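Local coordinates for protein beta-lactamase II (Erythrobacter litoralis, PDB 6V72) that probably hydrolyses beta-lactams to substituted beta-amino acids as a zinc-dependent class B enzyme of the metallo-beta-lactamase superfamily, at residues N61-D66 with Q151-L156; K87-A92 with A111-W116. All blocks are in the same frame, centred on the assembly; numbering follows the deposited sequence.

Interaction 1: N61-D66 with Q151-L156. With CA (calcium ion), chain D.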
ATOM      1  N   ASN A  61       2.783  29.353  25.562  1.00 19.17           N
ATOM      2  CA  ASN A  61       1.873  28.794  24.571  1.00 18.31           C
ATOM      3  C   ASN A  61       2.433  27.482  24.040  1.00 16.97           C
ATOM      4  O   ASN A  61       3.545  27.065  24.377  1.00 20.15           O
ATOM      5  CB  ASN A  61       1.636  29.773  23.417  1.00 20.04           C
ATOM      6  CG  ASN A  61       0.775  30.958  23.838  1.00 22.40           C
ATOM      7  OD1 ASN A  61       1.283  32.053  24.118  1.00 26.50           O
ATOM      8  ND2 ASN A  61      -0.538  30.735  23.917  1.00 25.78           N
ATOM      9  N   THR A  62       1.631  26.821  23.209  1.00 17.64           N
ATOM     10  CA  THR A  62       2.084  25.628  22.507  1.00 15.60           C
ATOM     11  C   THR A  62       1.899  25.788  21.013  1.00 15.71           C
ATOM     12  O   THR A  62       1.115  26.615  20.537  1.00 16.45           O
ATOM     13  CB  THR A  62       1.345  24.356  22.965  1.00 17.76           C
ATOM     14  OG1 THR A  62      -0.070  24.607  23.017  1.00 17.62           O
ATOM     15  CG2 THR A  62       1.827  23.915  24.354  1.00 20.25           C
ATOM     16  N   ILE A  63       2.655  24.978  20.277  0.61 13.16           N
ATOM     17  CA  ILE A  63       2.555  24.863  18.824  0.61 14.05           C
ATOM     18  C   ILE A  63       2.165  23.435  18.496  0.61 12.14           C
ATOM     19  O   ILE A  63       2.762  22.486  19.014  0.61 14.46           O
ATOM     20  CB  ILE A  63       3.872  25.238  18.129  0.61 16.45           C
ATOM     21  CG1 ILE A  63       4.204  26.697  18.411  0.61 19.04           C
ATOM     22  CG2 ILE A  63       3.773  25.002  16.638  0.61 17.40           C
ATOM     23  CD1 ILE A  63       5.644  26.901  18.678  0.61 19.91           C
ATOM     24  N   LEU A  64       1.160  23.288  17.646  1.00 13.10           N
ATOM     25  CA  LEU A  64       0.602  21.989  17.285  1.00 13.20           C
ATOM     26  C   LEU A  64       1.165  21.534  15.943  1.00 10.74           C
ATOM     27  O   LEU A  64       1.189  22.312  14.984  1.00 12.89           O
ATOM     28  CB  LEU A  64      -0.924  22.075  17.208  1.00 13.19           C
ATOM     29  CG  LEU A  64      -1.691  20.792  16.845  1.00 12.79           C
ATOM     30  CD1 LEU A  64      -1.491  19.736  17.885  1.00 14.10           C
ATOM     31  CD2 LEU A  64      -3.164  21.115  16.651  1.00 15.76           C
ATOM     32  N   VAL A  65       1.632  20.284  15.882  1.00 10.44           N
ATOM     33  CA  VAL A  65       1.993  19.652  14.614  1.00 10.78           C
ATOM     34  C   VAL A  65       0.950  18.583  14.342  1.00 10.31           C
ATOM     35  O   VAL A  65       0.871  17.596  15.079  1.00 12.27           O
ATOM     36  CB  VAL A  65       3.398  19.038  14.639  1.00 11.59           C
ATOM     37  CG1 VAL A  65       3.661  18.342  13.278  1.00 13.54           C
ATOM     38  CG2 VAL A  65       4.450  20.102  14.966  1.00 13.16           C
ATOM     39  N   ASP A  66       0.158  18.794  13.287  1.00 11.62           N
ATOM     40  CA  ASP A  66      -0.894  17.910  12.777  1.00 11.41           C
ATOM     41  C   ASP A  66      -2.109  17.813  13.695  1.00 13.38           C
ATOM     42  O   ASP A  66      -2.016  17.928  14.926  1.00 13.70           O
ATOM     43  CB  ASP A  66      -0.335  16.518  12.445  1.00 12.97           C
ATOM     44  CG  ASP A  66       0.419  16.522  11.121  1.00 12.96           C
ATOM     45  OD1 ASP A  66       0.050  17.347  10.254  1.00 16.07           O
ATOM     46  OD2 ASP A  66       1.364  15.729  10.931  1.00 16.48           O
ATOM     47  N   GLN A 151       9.301  32.134  12.039  1.00 11.71           N
ATOM     48  CA  GLN A 151       9.164  32.846  13.310  1.00 12.79           C
ATOM     49  C   GLN A 151       8.046  32.258  14.152  1.00 14.20           C
ATOM     50  O   GLN A 151       8.201  32.077  15.369  1.00 18.39           O
ATOM     51  CB  GLN A 151       8.886  34.322  13.052  1.00 14.68           C
ATOM     52  CG  GLN A 151       8.910  35.197  14.305  1.00 18.19           C
ATOM     53  CD  GLN A 151       8.540  36.639  13.990  1.00 20.90           C
ATOM     54  OE1 GLN A 151       7.460  36.911  13.486  1.00 24.57           O
ATOM     55  NE2 GLN A 151       9.438  37.557  14.273  1.00 29.78           N
ATOM     56  N   SER A 152       6.906  31.978  13.527  1.00 15.12           N
ATOM     57  CA  SER A 152       5.703  31.624  14.269  1.00 15.04           C
ATOM     58  C   SER A 152       5.727  30.207  14.798  1.00 14.93           C
ATOM     59  O   SER A 152       5.037  29.912  15.780  1.00 16.88           O
ATOM     60  CB  SER A 152       4.463  31.795  13.388  1.00 17.94           C
ATOM     61  OG  SER A 152       4.365  33.127  12.891  1.00 21.62           O
ATOM     62  N   LEU A 153       6.494  29.318  14.175  1.00 14.55           N
ATOM     63  CA  LEU A 153       6.492  27.918  14.564  1.00 14.32           C
ATOM     64  C   LEU A 153       7.766  27.521  15.283  1.00 14.80           C
ATOM     65  O   LEU A 153       7.878  26.375  15.721  1.00 15.50           O
ATOM     66  CB  LEU A 153       6.281  27.030  13.331  1.00 15.76           C
ATOM     67  CG  LEU A 153       4.913  27.333  12.671  1.00 17.65           C
ATOM     68  CD1 LEU A 153       4.791  26.811  11.260  1.00 20.48           C
ATOM     69  CD2 LEU A 153       3.765  26.781  13.524  1.00 20.11           C
ATOM     70  N   ALA A 154       8.723  28.432  15.410  1.00 13.50           N
ATOM     71  CA  ALA A 154       9.901  28.171  16.229  1.00 14.30           C
ATOM     72  C   ALA A 154       9.471  27.697  17.618  1.00 15.41           C
ATOM     73  O   ALA A 154       8.494  28.216  18.174  1.00 18.36           O
ATOM     74  CB  ALA A 154      10.752  29.444  16.339  1.00 17.24           C
ATOM     75  N   PRO A 155      10.187  26.734  18.228  1.00 14.55           N
ATOM     76  CA  PRO A 155      11.486  26.178  17.827  1.00 15.33           C
ATOM     77  C   PRO A 155      11.448  25.100  16.763  1.00 15.11           C
ATOM     78  O   PRO A 155      12.509  24.633  16.386  1.00 15.91           O
ATOM     79  CB  PRO A 155      12.024  25.595  19.134  1.00 18.15           C
ATOM     80  CG  PRO A 155      10.769  25.168  19.859  1.00 18.41           C
ATOM     81  CD  PRO A 155       9.790  26.287  19.576  1.00 16.61           C
ATOM     82  N   LEU A 156      10.270  24.718  16.284  1.00 14.19           N
ATOM     83  CA  LEU A 156      10.228  23.776  15.175  1.00 13.66           C
ATOM     84  C   LEU A 156      10.942  24.363  13.971  1.00 14.16           C
ATOM     85  O   LEU A 156      10.778  25.546  13.643  1.00 17.62           O
ATOM     86  CB  LEU A 156       8.787  23.442  14.796  1.00 16.42           C
ATOM     87  CG  LEU A 156       8.041  22.629  15.853  1.00 17.75           C
ATOM     88  CD1 LEU A 156       6.556  22.756  15.603  1.00 23.75           C
ATOM     89  CD2 LEU A 156       8.468  21.156  15.876  1.00 18.78           C
TER
HETATM   90 CA    CA D 303       5.267  37.739  13.123  0.78 20.83          CA
HETATM   91  O   HOH W   1       4.764  35.553  14.179  1.00 32.50           O

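Interaction 2: K87-A92 with A111-W116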
ATOM      1  N   LYS A  87      -1.101  26.334  28.583  1.00 17.56           N
ATOM      2  CA  LYS A  87      -0.264  26.886  27.520  1.00 18.03           C
ATOM      3  C   LYS A  87      -1.040  26.705  26.226  1.00 16.59           C
ATOM      4  O   LYS A  87      -0.816  25.755  25.472  1.00 17.34           O
ATOM      5  CB  LYS A  87       1.098  26.188  27.473  1.00 20.34           C
ATOM      6  CG  LYS A  87       1.945  26.500  28.702  1.00 24.53           C
ATOM      7  CD  LYS A  87       3.259  25.780  28.661  1.00 29.68           C
ATOM      8  CE  LYS A  87       4.098  26.144  29.867  1.00 33.36           C
ATOM      9  NZ  LYS A  87       3.503  25.579  31.093  1.00 37.66           N
ATOM     10  N   PRO A  88      -1.999  27.589  25.956  1.00 15.74           N
ATOM     11  CA  PRO A  88      -2.900  27.369  24.814  1.00 18.37           C
ATOM     12  C   PRO A  88      -2.155  27.288  23.490  1.00 16.41           C
ATOM     13  O   PRO A  88      -1.110  27.912  23.286  1.00 15.53           O
ATOM     14  CB  PRO A  88      -3.821  28.590  24.850  1.00 19.56           C
ATOM     15  CG  PRO A  88      -3.773  29.051  26.276  1.00 21.87           C
ATOM     16  CD  PRO A  88      -2.395  28.748  26.776  1.00 19.59           C
ATOM     17  N   VAL A  89      -2.736  26.530  22.571  1.00 16.32           N
ATOM     18  CA  VAL A  89      -2.194  26.440  21.219  1.00 15.28           C
ATOM     19  C   VAL A  89      -2.342  27.795  20.547  1.00 16.76           C
ATOM     20  O   VAL A  89      -3.438  28.360  20.481  1.00 18.52           O
ATOM     21  CB  VAL A  89      -2.908  25.346  20.413  1.00 13.83           C
ATOM     22  CG1 VAL A  89      -2.319  25.267  19.004  1.00 14.72           C
ATOM     23  CG2 VAL A  89      -2.790  23.975  21.105  1.00 13.47           C
ATOM     24  N   ARG A  90      -1.245  28.344  20.063  1.00 17.69           N
ATOM     25  CA  ARG A  90      -1.395  29.580  19.315  1.00 20.08           C
ATOM     26  C   ARG A  90      -1.111  29.434  17.833  1.00 18.93           C
ATOM     27  O   ARG A  90      -1.536  30.300  17.060  1.00 23.22           O
ATOM     28  CB  ARG A  90      -0.515  30.677  19.898  1.00 24.69           C
ATOM     29  CG  ARG A  90       0.905  30.474  19.691  1.00 24.54           C
ATOM     30  CD  ARG A  90       1.668  31.791  19.832  1.00 24.52           C
ATOM     31  NE  ARG A  90       3.064  31.420  19.927  1.00 23.26           N
ATOM     32  CZ  ARG A  90       3.843  31.155  18.885  1.00 22.89           C
ATOM     33  NH1 ARG A  90       3.374  31.261  17.632  1.00 20.12           N
ATOM     34  NH2 ARG A  90       5.091  30.788  19.113  1.00 24.94           N
ATOM     35  N   ALA A  91      -0.451  28.358  17.419  1.00 16.91           N
ATOM     36  CA  ALA A  91      -0.195  28.141  16.003  1.00 14.28           C
ATOM     37  C   ALA A  91      -0.146  26.648  15.761  1.00 13.35           C
ATOM     38  O   ALA A  91       0.142  25.871  16.669  1.00 14.76           O
ATOM     39  CB  ALA A  91       1.116  28.784  15.538  1.00 14.89           C
ATOM     40  N   ALA A  92      -0.423  26.256  14.522  1.00 13.29           N
ATOM     41  CA  ALA A  92      -0.423  24.852  14.136  1.00 12.99           C
ATOM     42  C   ALA A  92       0.146  24.735  12.735  1.00 12.06           C
ATOM     43  O   ALA A  92      -0.028  25.627  11.905  1.00 14.30           O
ATOM     44  CB  ALA A  92      -1.827  24.239  14.146  1.00 14.70           C
ATOM     45  N   ALA A 111     -11.170  27.413  17.097  1.00 23.45           N
ATOM     46  CA  ALA A 111     -10.385  27.851  18.240  1.00 24.52           C
ATOM     47  C   ALA A 111      -9.480  29.038  17.921  1.00 25.03           C
ATOM     48  O   ALA A 111      -8.619  29.378  18.742  1.00 26.32           O
ATOM     49  CB  ALA A 111      -9.540  26.690  18.780  1.00 26.65           C
ATOM     50  N   ASN A 112      -9.643  29.655  16.746  1.00 24.37           N
ATOM     51  CA  ASN A 112      -8.869  30.836  16.345  1.00 24.92           C
ATOM     52  C   ASN A 112      -7.375  30.556  16.327  1.00 23.64           C
ATOM     53  O   ASN A 112      -6.566  31.418  16.666  1.00 24.50           O
ATOM     54  CB  ASN A 112      -9.164  32.031  17.254  1.00 28.90           C
ATOM     55  CG  ASN A 112     -10.422  32.769  16.854  1.00 38.12           C
ATOM     56  OD1 ASN A 112     -11.205  32.291  16.033  1.00 42.11           O
ATOM     57  ND2 ASN A 112     -10.621  33.952  17.432  1.00 42.65           N
ATOM     58  N   ILE A 113      -6.999  29.344  15.951  1.00 17.90           N
ATOM     59  CA  ILE A 113      -5.594  28.974  15.865  1.00 15.89           C
ATOM     60  C   ILE A 113      -5.077  29.250  14.460  1.00 15.74           C
ATOM     61  O   ILE A 113      -5.696  28.847  13.475  1.00 19.80           O
ATOM     62  CB  ILE A 113      -5.403  27.499  16.241  1.00 14.79           C
ATOM     63  CG1 ILE A 113      -5.754  27.303  17.718  1.00 16.12           C
ATOM     64  CG2 ILE A 113      -3.967  27.052  15.963  1.00 16.06           C
ATOM     65  CD1 ILE A 113      -5.949  25.836  18.114  1.00 17.82           C
ATOM     66  N   ALA A 114      -3.931  29.941  14.378  1.00 16.22           N
ATOM     67  CA  ALA A 114      -3.281  30.228  13.106  1.00 16.03           C
ATOM     68  C   ALA A 114      -2.679  28.948  12.540  1.00 14.58           C
ATOM     69  O   ALA A 114      -1.772  28.371  13.140  1.00 17.81           O
ATOM     70  CB  ALA A 114      -2.178  31.267  13.296  1.00 16.70           C
ATOM     71  N   THR A 115      -3.135  28.548  11.368  1.00 14.64           N
ATOM     72  CA  THR A 115      -2.780  27.271  10.770  1.00 13.64           C
ATOM     73  C   THR A 115      -1.880  27.491   9.563  1.00 11.71           C
ATOM     74  O   THR A 115      -2.095  28.429   8.792  1.00 15.01           O
ATOM     75  CB  THR A 115      -4.045  26.541  10.350  1.00 15.26           C
ATOM     76  OG1 THR A 115      -4.872  27.458   9.608  1.00 18.61           O
ATOM     77  CG2 THR A 115      -4.804  26.091  11.594  1.00 16.71           C
ATOM     78  N   TRP A 116      -0.884  26.617   9.409  1.00 11.32           N
ATOM     79  CA  TRP A 116       0.166  26.746   8.408  1.00 10.18           C
ATOM     80  C   TRP A 116       0.277  25.467   7.600  1.00 11.76           C
ATOM     81  O   TRP A 116       0.177  24.371   8.157  1.00 12.08           O
ATOM     82  CB  TRP A 116       1.526  27.027   9.098  1.00 10.94           C
ATOM     83  CG  TRP A 116       1.582  28.388   9.690  1.00 11.19           C
ATOM     84  CD1 TRP A 116       1.154  28.765  10.929  1.00 14.87           C
ATOM     85  CD2 TRP A 116       2.045  29.571   9.040  1.00 12.53           C
ATOM     86  NE1 TRP A 116       1.346  30.117  11.099  1.00 15.36           N
ATOM     87  CE2 TRP A 116       1.887  30.637   9.952  1.00 14.20           C
ATOM     88  CE3 TRP A 116       2.581  29.834   7.773  1.00 12.94           C
ATOM     89  CZ2 TRP A 116       2.252  31.942   9.642  1.00 16.05           C
ATOM     90  CZ3 TRP A 116       2.938  31.129   7.469  1.00 13.03           C
ATOM     91  CH2 TRP A 116       2.772  32.170   8.399  1.00 15.65           C
TER

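Interaction 1: N61-D66 with Q151-L156
I63 reaches the flat cis peptide between A154 and P155. I63 CD1 lies beside the edge that A154 O and P155 CD share, out of the peptide plane, 4.3 Å from P155 CD. I63 has two conformers, and the position of CD1, with both of these contacts, holds for the one described and is less certain. I63 CG2 lies anti to the backbone N (chi1 of the CG1 branch -63°), and this puts it against two leucines, in directions about a right angle apart. I63 CG2 is 3.6 Å from L153 CD2. L156 CD1 is 3.7 Å from I63 CG2. The I63 and L156 side chains run past each other in opposite directions. L156 CD1 also presses on V65 CG2 at 3.4 Å, tighter than usual for two carbons. No hydrogen bond crosses between the segments. The turn is braced internally by a weak bond from L156 N to L153 O.

The far side of 151-156 carries a calcium ion. Q151 OE1, at the end of an extended chain, binds the calcium at 2.4 Å. E148 is a second ligand. A water bound to the ion donates to S152 OG at 2.8 Å, and S152 OG is hydrogen-bonded to E148 O.

The contact lies between the two sheets of the alpha-beta/beta-alpha sandwich. Strand 61-65 belongs to the larger sheet, between strands 49-58 and 89-93. The end of helix 147-153 and the turn after it lead into strand 157-159 of the smaller sheet, where L156 packs on V172 and L174 of strand 171-174.

Interaction 2: K87-A92 with A111-W116
A92 bonds to strand 114-117 through both its backbone polar atoms. A92 N donates to A114 O at 2.9 Å, with an N-H...O angle of 151°. W116 N returns a weak, bent bond to A92 O at 2.8 Å. Two CA-H...O contacts support them. One runs from A91 CA to A114 O, the other from T115 CA to A92 O at 3.4 Å. A92 O also lies in the plane of the W116 ring, at its edge, 3.5 Å from W116 CD1.

A91 pairs with A114 and A92 with T115, in parallel register. The two strands run at 23° to each other and are joined through helix 105-110, which makes a beta-alpha-beta crossover. The loop before the helix holds the zinc ligands H96, H98 and D100. H98 and D100 are not modelled, and no zinc is bound to this chain. The helix ends in a Schellman motif with N112 as the C-prime residue: I113 N bonds to L108 O and N112 N to H109 O.

Beyond the paired strands the contact is apolar. I113 swings its side chain back over strand 89-93. I113 CD1 meets V89 CG1 at 3.8 Å, the two side chains lying at a slant to each other. With CG1 beside the backbone N (chi1 -66°), I113 CG2 is anti to it and lies beside the A91-A92 peptide, 4.0 Å from A92 CB. A92, I113 and T115 pack against L108 of helix 105-110, and T115 OG1 is hydrogen-bonded to H109 NE2. A91 and W116 instead meet helix 147-153, and W116 touches E148 and A149 there.

How the interactions relate
Strands 61-65 and 89-93 are neighbours in one sheet, so interactions 1 and 2 lie side by side, with centres about 9 Å apart. T62 OG1 probably bonds to K87 O at 2.8 Å. R90 NH1 probably bonds to S152 O, also at 2.8 Å, and so ties strand 89-93 to helix 147-153. L153 of interaction 1 also touches A91 and W116, which belong to interaction 2. The W116 side chain comes within about 4 Å of that of the calcium ligand E148. On the zinc side, the V65 side chain is about 8 Å from that of H96. In sequence, interaction 2 is nested within the loop that interaction 1 closes.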